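Local atomic coordinates of gene activator AphA (Vibrio cholerae, PDB entry 1YG2), a protein that activates virulence gene expression in Vibrio cholerae, probably by binding promoter DNA through a winged helix domain. Residues Tyr41-Leu44 with Asn45-Glu49; Arg93-Phe96 with Ser97-Met101; Ala127-Gln130 with Glu131-Ala134; Leu143-Gln146 with Gln147-Glu150. All coordinates share one frame; numbering follows the deposited sequence.

Contact 1: Tyr41-Leu44 with Asn45-Glu49; sequences YREL and NKMGE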
loop_
_atom_site.group_PDB
_atom_site.type_symbol
_atom_site.label_atom_id
_atom_site.label_comp_id
_atom_site.label_asym_id
_atom_site.label_seq_id
_atom_site.Cartn_x
_atom_site.Cartn_y
_atom_site.Cartn_z
ATOM N N TYR A 41 1.805 17.295 -17.310
ATOM C CA TYR A 41 2.032 17.889 -18.627
ATOM C C TYR A 41 2.847 16.946 -19.498
ATOM O O TYR A 41 2.558 16.768 -20.677
ATOM C CB TYR A 41 2.752 19.229 -18.495
ATOM C CG TYR A 41 1.814 20.337 -18.114
ATOM C CD1 TYR A 41 2.031 21.104 -16.969
ATOM C CD2 TYR A 41 0.672 20.586 -18.868
ATOM C CE1 TYR A 41 1.124 22.089 -16.580
ATOM C CE2 TYR A 41 -0.235 21.566 -18.490
ATOM C CZ TYR A 41 -0.004 22.308 -17.345
ATOM O OH TYR A 41 -0.919 23.257 -16.963
ATOM N N ARG A 42 3.864 16.336 -18.912
ATOM C CA ARG A 42 4.690 15.408 -19.658
ATOM C C ARG A 42 3.864 14.223 -20.166
ATOM O O ARG A 42 4.028 13.801 -21.311
ATOM C CB ARG A 42 5.856 14.932 -18.786
ATOM C CG ARG A 42 6.915 16.018 -18.565
ATOM C CD ARG A 42 8.104 15.525 -17.743
ATOM N NE ARG A 42 7.745 15.279 -16.349
ATOM C CZ ARG A 42 8.621 15.000 -15.388
ATOM N NH1 ARG A 42 9.914 14.933 -15.668
ATOM N NH2 ARG A 42 8.207 14.795 -14.144
ATOM N N GLU A 43 2.965 13.707 -19.330
ATOM C CA GLU A 43 2.133 12.574 -19.722
ATOM C C GLU A 43 1.164 12.995 -20.813
ATOM O O GLU A 43 0.943 12.257 -21.766
ATOM C CB GLU A 43 1.353 12.030 -18.523
ATOM C CG GLU A 43 0.681 10.686 -18.768
ATOM C CD GLU A 43 1.671 9.598 -19.168
ATOM O OE1 GLU A 43 2.771 9.548 -18.585
ATOM O OE2 GLU A 43 1.349 8.783 -20.057
ATOM N N LEU A 44 0.584 14.179 -20.667
ATOM C CA LEU A 44 -0.342 14.695 -21.665
ATOM C C LEU A 44 0.360 14.772 -23.013
ATOM O O LEU A 44 -0.238 14.531 -24.061
ATOM C CB LEU A 44 -0.823 16.089 -21.272
ATOM C CG LEU A 44 -2.170 16.171 -20.556
ATOM C CD1 LEU A 44 -2.404 17.618 -20.123
ATOM C CD2 LEU A 44 -3.296 15.683 -21.483
ATOM N N ASN A 45 1.640 15.122 -22.967
ATOM C CA ASN A 45 2.461 15.234 -24.164
ATOM C C ASN A 45 2.594 13.859 -24.821
ATOM O O ASN A 45 2.322 13.703 -26.009
ATOM C CB ASN A 45 3.841 15.777 -23.785
ATOM C CG ASN A 45 4.698 16.066 -24.984
ATOM O OD1 ASN A 45 4.445 17.015 -25.726
ATOM N ND2 ASN A 45 5.721 15.249 -25.190
ATOM N N LYS A 46 3.014 12.865 -24.040
ATOM C CA LYS A 46 3.168 11.501 -24.545
ATOM C C LYS A 46 1.852 10.979 -25.089
ATOM O O LYS A 46 1.823 10.255 -26.081
ATOM C CB LYS A 46 3.661 10.550 -23.443
ATOM C CG LYS A 46 5.151 10.653 -23.120
ATOM C CD LYS A 46 5.633 9.477 -22.246
ATOM C CE LYS A 46 7.170 9.451 -22.148
ATOM N NZ LYS A 46 7.718 8.331 -21.309
ATOM N N MET A 47 0.757 11.347 -24.440
ATOM C CA MET A 47 -0.565 10.901 -24.879
ATOM C C MET A 47 -0.978 11.493 -26.220
ATOM O O MET A 47 -1.774 10.894 -26.970
ATOM C CB MET A 47 -1.601 11.251 -23.822
ATOM C CG MET A 47 -1.553 10.310 -22.638
ATOM S SD MET A 47 -2.488 10.902 -21.230
ATOM C CE MET A 47 -4.095 10.661 -21.811
ATOM N N GLY A 48 -0.442 12.673 -26.510
ATOM C CA GLY A 48 -0.758 13.333 -27.764
ATOM C C GLY A 48 -0.069 12.597 -28.898
ATOM O O GLY A 48 -0.645 12.362 -29.952
ATOM N N GLU A 49 1.180 12.226 -28.670
ATOM C CA GLU A 49 1.938 11.509 -29.673
ATOM C C GLU A 49 1.354 10.113 -29.840
ATOM O O GLU A 49 1.455 9.512 -30.903
ATOM C CB GLU A 49 3.400 11.435 -29.264
ATOM C CG GLU A 49 4.216 10.457 -30.077
ATOM C CD GLU A 49 5.685 10.817 -30.096
ATOM O OE1 GLU A 49 6.202 11.261 -29.042
ATOM O OE2 GLU A 49 6.319 10.654 -31.165
HETATM O O HOH W 1 6.331 13.626 -22.557
#
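E43 and M47 meet one turn apart on helix 37-49. This is the helix just before the two-stranded wing 53-55/69-71 of the winged helix fold, and by that order probably the recognition helix. The tight side of the contact is here. The E43 chain leaves its backbone with CG anti to N (chi1 -168°), which sets CG 4.0 Å from M47 SD, and a bend at chi2 (58°) then turns the carboxylate toward M47 CG. The two side chains cross at about a right angle. Beneath them M47 CG sits 3.3 Å from E43 O, the same carbonyl that takes the M47 N-H at 2.8 Å, nearly in line with its C=O. Helix 3-13 closes over this pair: L3, P4 and I7 touch E43, and L8 touches M47. M47 is buried, as is L44 beside it, which packs on I21 of helix 18-25.

The other side is loose. R42, N45 and K46 are exposed. K46 runs out as a straight chain beyond CG, its NZ 5.8 Å from E43 OE1, too far for a salt bridge although the charges are opposite. On this side the bonds found are backbone and water bonds. R42 O takes the K46 N-H at 3.1 Å, and a water also donates to R42 O at 2.6 Å; the same water accepts from N45 ND2 at 3.2 Å.

Contact 2: Arg93-Phe96 with Ser97-Met101; sequences RDEF and SAKLM
S97 turns its hydroxyl back onto D94, the N-cap residue of helix 95-101; with F96 and E95 it is one of the three residues most buried by this first turn. D94 reaches forward with CG anti to N (chi1 -173°), which carries OD1 to the capping place. There one oxygen is gripped twice by the same residue: S97 N donates to D94 OD1 at 2.5 Å and S97 OG donates to it at 2.6 Å. The amide arrives on the anti side of the carboxylate, 28° out of its plane, and the hydroxyl from above the opposite face, so the pair should hinder the carboxylate from turning. D94 O is used as well, by A98 N at 2.9 Å.

Within the turn F96 is engaged through its backbone, with F96 O accepting from L100 N at 2.9 Å, while its ring points outward to other partners. E95 O bonds K99 N at 2.9 Å, and K99 CG lies 3.2 Å from that carbonyl. The E95 and K99 side chains cross at a slant. E95 OE2 and K99 NZ stay 4.8 Å apart, and each bonds to the second subunit instead: E95 OE2 with W82 NE1, K99 NZ with Q85 O. K99 also makes a cation-pi contact with W82 there.

The short helix therefore sits at the dimer interface. Within its own chain the F96 ring meets W164 and packs on W167 of helix 145-177, with L118 of helix 108-136 beside it, while H89 of the second subunit meets the same ring.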
loop_
_atom_site.group_PDB
_atom_site.type_symbol
_atom_site.label_atom_id
_atom_site.label_comp_id
_atom_site.label_asym_id
_atom_site.label_seq_id
_atom_site.Cartn_x
_atom_site.Cartn_y
_atom_site.Cartn_z
ATOM N N ARG A 93 4.780 -6.297 0.961
ATOM C CA ARG A 93 6.200 -6.195 1.261
ATOM C C ARG A 93 6.273 -4.941 2.120
ATOM O O ARG A 93 6.715 -3.887 1.663
ATOM C CB ARG A 93 7.027 -6.005 -0.018
ATOM C CG ARG A 93 7.043 -7.198 -0.990
ATOM C CD ARG A 93 7.826 -6.830 -2.253
ATOM N NE ARG A 93 7.540 -7.701 -3.393
ATOM C CZ ARG A 93 7.904 -8.974 -3.465
ATOM N NH1 ARG A 93 8.568 -9.523 -2.459
ATOM N NH2 ARG A 93 7.610 -9.692 -4.541
ATOM N N ASP A 94 5.832 -5.057 3.368
ATOM C CA ASP A 94 5.810 -3.913 4.263
ATOM C C ASP A 94 7.139 -3.541 4.903
ATOM O O ASP A 94 7.674 -4.260 5.752
ATOM C CB ASP A 94 4.765 -4.124 5.353
ATOM C CG ASP A 94 4.575 -2.894 6.202
ATOM O OD1 ASP A 94 5.034 -2.874 7.355
ATOM O OD2 ASP A 94 3.968 -1.930 5.704
ATOM N N GLU A 95 7.644 -2.377 4.511
ATOM C CA GLU A 95 8.912 -1.878 5.016
ATOM C C GLU A 95 8.890 -1.616 6.518
ATOM O O GLU A 95 9.877 -1.850 7.209
ATOM C CB GLU A 95 9.298 -0.595 4.279
ATOM C CG GLU A 95 10.758 -0.224 4.449
ATOM C CD GLU A 95 11.688 -1.128 3.655
ATOM O OE1 GLU A 95 11.238 -2.196 3.185
ATOM O OE2 GLU A 95 12.874 -0.768 3.509
ATOM N N PHE A 96 7.772 -1.125 7.031
ATOM C CA PHE A 96 7.684 -0.851 8.461
ATOM C C PHE A 96 7.760 -2.134 9.261
ATOM O O PHE A 96 8.395 -2.187 10.315
ATOM C CB PHE A 96 6.379 -0.127 8.784
ATOM C CG PHE A 96 6.305 1.246 8.202
ATOM C CD1 PHE A 96 5.460 1.519 7.129
ATOM C CD2 PHE A 96 7.097 2.264 8.716
ATOM C CE1 PHE A 96 5.409 2.787 6.572
ATOM C CE2 PHE A 96 7.059 3.538 8.169
ATOM C CZ PHE A 96 6.212 3.803 7.095
ATOM N N SER A 97 7.104 -3.172 8.757
ATOM C CA SER A 97 7.108 -4.464 9.428
ATOM C C SER A 97 8.510 -5.045 9.344
ATOM O O SER A 97 9.023 -5.591 10.320
ATOM C CB SER A 97 6.114 -5.418 8.770
ATOM O OG SER A 97 4.784 -4.958 8.957
ATOM N N ALA A 98 9.123 -4.917 8.172
ATOM C CA ALA A 98 10.472 -5.415 7.965
ATOM C C ALA A 98 11.446 -4.765 8.958
ATOM O O ALA A 98 12.286 -5.439 9.530
ATOM C CB ALA A 98 10.909 -5.137 6.533
ATOM N N LYS A 99 11.324 -3.458 9.166
ATOM C CA LYS A 99 12.197 -2.765 10.107
ATOM C C LYS A 99 11.875 -3.218 11.533
ATOM O O LYS A 99 12.770 -3.410 12.351
ATOM C CB LYS A 99 12.002 -1.247 10.010
ATOM C CG LYS A 99 12.452 -0.604 8.700
ATOM C CD LYS A 99 13.955 -0.518 8.580
ATOM C CE LYS A 99 14.382 0.224 7.297
ATOM N NZ LYS A 99 14.162 1.701 7.359
ATOM N N LEU A 100 10.591 -3.378 11.831
ATOM C CA LEU A 100 10.172 -3.801 13.163
ATOM C C LEU A 100 10.866 -5.106 13.534
ATOM O O LEU A 100 11.424 -5.234 14.617
ATOM C CB LEU A 100 8.658 -4.013 13.202
ATOM C CG LEU A 100 7.836 -3.632 14.439
ATOM C CD1 LEU A 100 6.769 -4.688 14.608
ATOM C CD2 LEU A 100 8.683 -3.524 15.705
ATOM N N MET A 101 10.840 -6.078 12.634
ATOM C CA MET A 101 11.473 -7.352 12.933
ATOM C C MET A 101 12.962 -7.223 13.217
ATOM O O MET A 101 13.521 -8.004 13.976
ATOM C CB MET A 101 11.253 -8.347 11.792
ATOM C CG MET A 101 9.804 -8.802 11.634
ATOM S SD MET A 101 9.018 -9.331 13.193
ATOM C CE MET A 101 10.195 -10.504 13.808
#

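Contact 3: Ala127-Gln130 with Glu131-Ala134; sequences AHYQ and EIEA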
loop_
_atom_site.group_PDB
_atom_site.type_symbol
_atom_site.label_atom_id
_atom_site.label_comp_id
_atom_site.label_asym_id
_atom_site.label_seq_id
_atom_site.Cartn_x
_atom_site.Cartn_y
_atom_site.Cartn_z
ATOM N N ALA A 127 -6.693 14.365 9.927
ATOM C CA ALA A 127 -7.437 15.545 10.349
ATOM C C ALA A 127 -7.831 16.359 9.130
ATOM O O ALA A 127 -8.965 16.827 9.017
ATOM C CB ALA A 127 -6.583 16.391 11.291
ATOM N N HIS A 128 -6.878 16.520 8.220
ATOM C CA HIS A 128 -7.075 17.263 6.981
ATOM C C HIS A 128 -8.243 16.681 6.183
ATOM O O HIS A 128 -9.160 17.396 5.766
ATOM C CB HIS A 128 -5.791 17.194 6.150
ATOM C CG HIS A 128 -5.940 17.695 4.746
ATOM N ND1 HIS A 128 -6.214 19.013 4.448
ATOM C CD2 HIS A 128 -5.834 17.056 3.556
ATOM C CE1 HIS A 128 -6.270 19.164 3.136
ATOM N NE2 HIS A 128 -6.041 17.991 2.571
ATOM N N TYR A 129 -8.199 15.371 5.979
ATOM C CA TYR A 129 -9.232 14.684 5.225
ATOM C C TYR A 129 -10.589 14.764 5.912
ATOM O O TYR A 129 -11.609 14.914 5.255
ATOM C CB TYR A 129 -8.797 13.233 4.992
ATOM C CG TYR A 129 -7.691 13.121 3.960
ATOM C CD1 TYR A 129 -6.761 12.077 3.998
ATOM C CD2 TYR A 129 -7.588 14.056 2.929
ATOM C CE1 TYR A 129 -5.750 11.974 3.030
ATOM C CE2 TYR A 129 -6.592 13.962 1.960
ATOM C CZ TYR A 129 -5.677 12.923 2.016
ATOM O OH TYR A 129 -4.698 12.848 1.048
ATOM N N GLN A 130 -10.610 14.680 7.236
ATOM C CA GLN A 130 -11.877 14.767 7.951
ATOM C C GLN A 130 -12.480 16.154 7.793
ATOM O O GLN A 130 -13.693 16.299 7.646
ATOM C CB GLN A 130 -11.681 14.431 9.427
ATOM C CG GLN A 130 -11.305 12.983 9.643
ATOM C CD GLN A 130 -11.045 12.659 11.091
ATOM O OE1 GLN A 130 -10.315 13.376 11.777
ATOM N NE2 GLN A 130 -11.628 11.565 11.566
ATOM N N GLU A 131 -11.624 17.169 7.806
ATOM C CA GLU A 131 -12.071 18.547 7.634
ATOM C C GLU A 131 -12.717 18.689 6.273
ATOM O O GLU A 131 -13.781 19.298 6.130
ATOM C CB GLU A 131 -10.892 19.517 7.722
ATOM C CG GLU A 131 -10.394 19.763 9.136
ATOM C CD GLU A 131 -9.299 20.824 9.209
ATOM O OE1 GLU A 131 -9.470 21.905 8.592
ATOM O OE2 GLU A 131 -8.276 20.579 9.894
ATOM N N ILE A 132 -12.062 18.125 5.266
ATOM C CA ILE A 132 -12.574 18.198 3.909
ATOM C C ILE A 132 -13.895 17.468 3.770
ATOM O O ILE A 132 -14.812 17.986 3.150
ATOM C CB ILE A 132 -11.565 17.612 2.912
ATOM C CG1 ILE A 132 -10.334 18.517 2.856
ATOM C CG2 ILE A 132 -12.213 17.464 1.535
ATOM C CD1 ILE A 132 -9.136 17.879 2.201
ATOM N N GLU A 133 -14.002 16.279 4.357
ATOM C CA GLU A 133 -15.238 15.506 4.263
ATOM C C GLU A 133 -16.434 16.243 4.875
ATOM O O GLU A 133 -17.495 16.331 4.263
ATOM C CB GLU A 133 -15.076 14.137 4.937
ATOM C CG GLU A 133 -16.355 13.298 4.927
ATOM C CD GLU A 133 -16.181 11.922 5.563
ATOM O OE1 GLU A 133 -15.380 11.792 6.511
ATOM O OE2 GLU A 133 -16.864 10.968 5.131
ATOM N N ALA A 134 -16.259 16.775 6.080
ATOM C CA ALA A 134 -17.343 17.494 6.746
ATOM C C ALA A 134 -17.782 18.714 5.937
ATOM O O ALA A 134 -18.971 19.019 5.839
ATOM C CB ALA A 134 -16.902 17.925 8.141
#
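H128 points its ring outward from the helix with CG anti to its own N (chi1 169°), while I132, one turn on, sets CG1 beside its backbone N (chi1 -68°) and reaches back to the ring with CD1 (chi2 165°). Together these torsions bring the methyl over the imidazole. I132 CD1 stands 3.4 Å from the centroid of the H128 ring, a CH-pi contact shifted toward the rim; the nearest ring atom is H128 NE2, 3.1 Å from I132 CD1. Y129 lies beside the isoleucine, pointing the same way as it. There the methyl comes to the ring's edge and not its face, with Y129 CD2 4.2 Å from I132 CD1.

The backbone beneath is regular alpha helix, part of the long helix 108-136. H128 O accepts from I132 N at 3.0 Å, and I132 CG1 rests 3.3 Å from that same oxygen. E131 likewise lays its CG 3.3 Å from A127 O. On the face turned to helix 145-177, Y129 packs on L154 and N157, and the carboxylate of E133 forms a salt bridge with R155 of that helix.

The chemistry is thus split by side: the I132 side chain meets both rings through C-H contacts, with Y31 and Y137 also touching it, whereas the charged bond that ties this turn to the partner helix comes from E133.

Contact 4: Leu143-Gln146 with Gln147-Glu150; sequences LDKQ and QRLE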
loop_
_atom_site.group_PDB
_atom_site.type_symbol
_atom_site.label_atom_id
_atom_site.label_comp_id
_atom_site.label_asym_id
_atom_site.label_seq_id
_atom_site.Cartn_x
_atom_site.Cartn_y
_atom_site.Cartn_z
ATOM N N LEU A 143 -25.249 14.875 -2.416
ATOM C CA LEU A 143 -24.161 15.033 -3.372
ATOM C C LEU A 143 -24.470 14.415 -4.736
ATOM O O LEU A 143 -25.216 13.441 -4.826
ATOM C CB LEU A 143 -22.898 14.387 -2.802
ATOM C CG LEU A 143 -22.439 14.865 -1.427
ATOM C CD1 LEU A 143 -21.276 14.003 -0.955
ATOM C CD2 LEU A 143 -22.041 16.327 -1.499
ATOM N N ASP A 144 -23.896 14.985 -5.793
ATOM C CA ASP A 144 -24.090 14.456 -7.138
ATOM C C ASP A 144 -23.306 13.148 -7.230
ATOM O O ASP A 144 -22.543 12.814 -6.323
ATOM C CB ASP A 144 -23.538 15.413 -8.194
ATOM C CG ASP A 144 -23.964 16.847 -7.972
ATOM O OD1 ASP A 144 -25.174 17.089 -7.751
ATOM O OD2 ASP A 144 -23.080 17.730 -8.031
ATOM N N LYS A 145 -23.486 12.425 -8.331
ATOM C CA LYS A 145 -22.790 11.161 -8.540
ATOM C C LYS A 145 -21.281 11.358 -8.475
ATOM O O LYS A 145 -20.583 10.660 -7.746
ATOM C CB LYS A 145 -23.170 10.561 -9.896
ATOM C CG LYS A 145 -24.619 10.116 -9.984
ATOM C CD LYS A 145 -24.928 9.436 -11.317
ATOM C CE LYS A 145 -26.355 8.886 -11.350
ATOM N NZ LYS A 145 -26.647 8.109 -12.601
ATOM N N GLN A 146 -20.794 12.325 -9.241
ATOM C CA GLN A 146 -19.376 12.644 -9.290
ATOM C C GLN A 146 -18.822 12.942 -7.890
ATOM O O GLN A 146 -17.687 12.582 -7.577
ATOM C CB GLN A 146 -19.165 13.847 -10.214
ATOM C CG GLN A 146 -17.725 14.150 -10.560
ATOM C CD GLN A 146 -17.016 12.965 -11.186
ATOM O OE1 GLN A 146 -17.655 12.043 -11.695
ATOM N NE2 GLN A 146 -15.692 12.990 -11.164
ATOM N N GLN A 147 -19.627 13.586 -7.049
ATOM C CA GLN A 147 -19.205 13.928 -5.690
ATOM C C GLN A 147 -19.180 12.715 -4.778
ATOM O O GLN A 147 -18.319 12.605 -3.904
ATOM C CB GLN A 147 -20.133 14.985 -5.086
ATOM C CG GLN A 147 -20.128 16.317 -5.812
ATOM C CD GLN A 147 -21.125 17.296 -5.215
ATOM O OE1 GLN A 147 -22.336 17.073 -5.261
ATOM N NE2 GLN A 147 -20.617 18.381 -4.642
ATOM N N ARG A 148 -20.130 11.806 -4.966
ATOM C CA ARG A 148 -20.159 10.609 -4.136
ATOM C C ARG A 148 -18.914 9.778 -4.414
ATOM O O ARG A 148 -18.359 9.161 -3.511
ATOM C CB ARG A 148 -21.409 9.774 -4.407
ATOM C CG ARG A 148 -22.698 10.405 -3.923
ATOM C CD ARG A 148 -23.762 9.335 -3.705
ATOM N NE ARG A 148 -25.034 9.680 -4.334
ATOM C CZ ARG A 148 -25.286 9.554 -5.635
ATOM N NH1 ARG A 148 -24.354 9.085 -6.458
ATOM N NH2 ARG A 148 -26.472 9.902 -6.117
ATOM N N LEU A 149 -18.488 9.764 -5.672
ATOM C CA LEU A 149 -17.295 9.029 -6.066
ATOM C C LEU A 149 -16.056 9.667 -5.416
ATOM O O LEU A 149 -15.233 8.965 -4.822
ATOM C CB LEU A 149 -17.152 9.037 -7.590
ATOM C CG LEU A 149 -18.216 8.266 -8.383
ATOM C CD1 LEU A 149 -17.867 8.308 -9.868
ATOM C CD2 LEU A 149 -18.289 6.824 -7.894
ATOM N N GLU A 150 -15.934 10.991 -5.531
ATOM C CA GLU A 150 -14.806 11.711 -4.937
ATOM C C GLU A 150 -14.776 11.413 -3.445
ATOM O O GLU A 150 -13.725 11.116 -2.868
ATOM C CB GLU A 150 -14.963 13.221 -5.128
ATOM C CG GLU A 150 -15.099 13.676 -6.569
ATOM C CD GLU A 150 -15.287 15.181 -6.678
ATOM O OE1 GLU A 150 -15.820 15.793 -5.724
ATOM O OE2 GLU A 150 -14.916 15.753 -7.723
HETATM O O HOH W 2 -13.934 14.384 -9.662
#
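Q147 reaches back to D144 with the polar bond that marks this turn. Its chain is extended beyond CG, and OE1 takes the D144 N-H at 2.7 Å, in the plane of the amide and on a lone pair; the N-H...O angle of 173° is close to straight. D144 O in turn accepts from R148 N at 2.9 Å, and weakly from Q147 N. A water bridges Q146 and E150, one turn apart, accepting from Q146 NE2 at 2.7 Å and donating to E150 OE2 at 2.6 Å, while E150 OE1 bonds Y137 OH.

This is the start of helix 145-177, with D144 at the N-cap. Of a capping box, one half is present, the N3 side chain taking the N-cap N-H; the D144 carboxylate makes no capping bond.

Two acceptors crowd each other here: D144 OD2 and Q147 OE1 lie 2.9 Å apart with no bond. That closeness would probably favour protonation of the carboxylate, though the helix end would work the other way.

As for charge, the R148 guanidinium lays one face over the carbonyls of L143 and D144, and has a long, weak ion pair with E174 of the second subunit. The aliphatic chain of K145 crosses R148 at a slant, its CG 3.7 Å from R148 NH1.

Among apolar contacts, L143 crosses Q147 at about a right angle, CB to CB at 3.6 Å. L149 faces the dimer partner, packing on L100 of the second subunit.

Overall arrangement
From the N terminus the four contacts come in series; each lies within one unbroken run of chain, so none closes a loop and none nests in or crosses another. Contact 1 belongs to the winged helix part, where helix 37-49 packs on helices 3-13 and 18-25. Contacts 2, 3 and 4 belong to the helical C-terminal part: contact 2 starts helix 95-101, contact 3 lies late in helix 108-136, and contact 4 starts helix 145-177, which returns alongside it. Contacts 3 and 4 have centres about 16 Å apart. Contacts 2 and 4, about 36 Å apart between centres in one chain, meet across the dimer, L100 and M101 packing on L149 and Q146 of the other subunit.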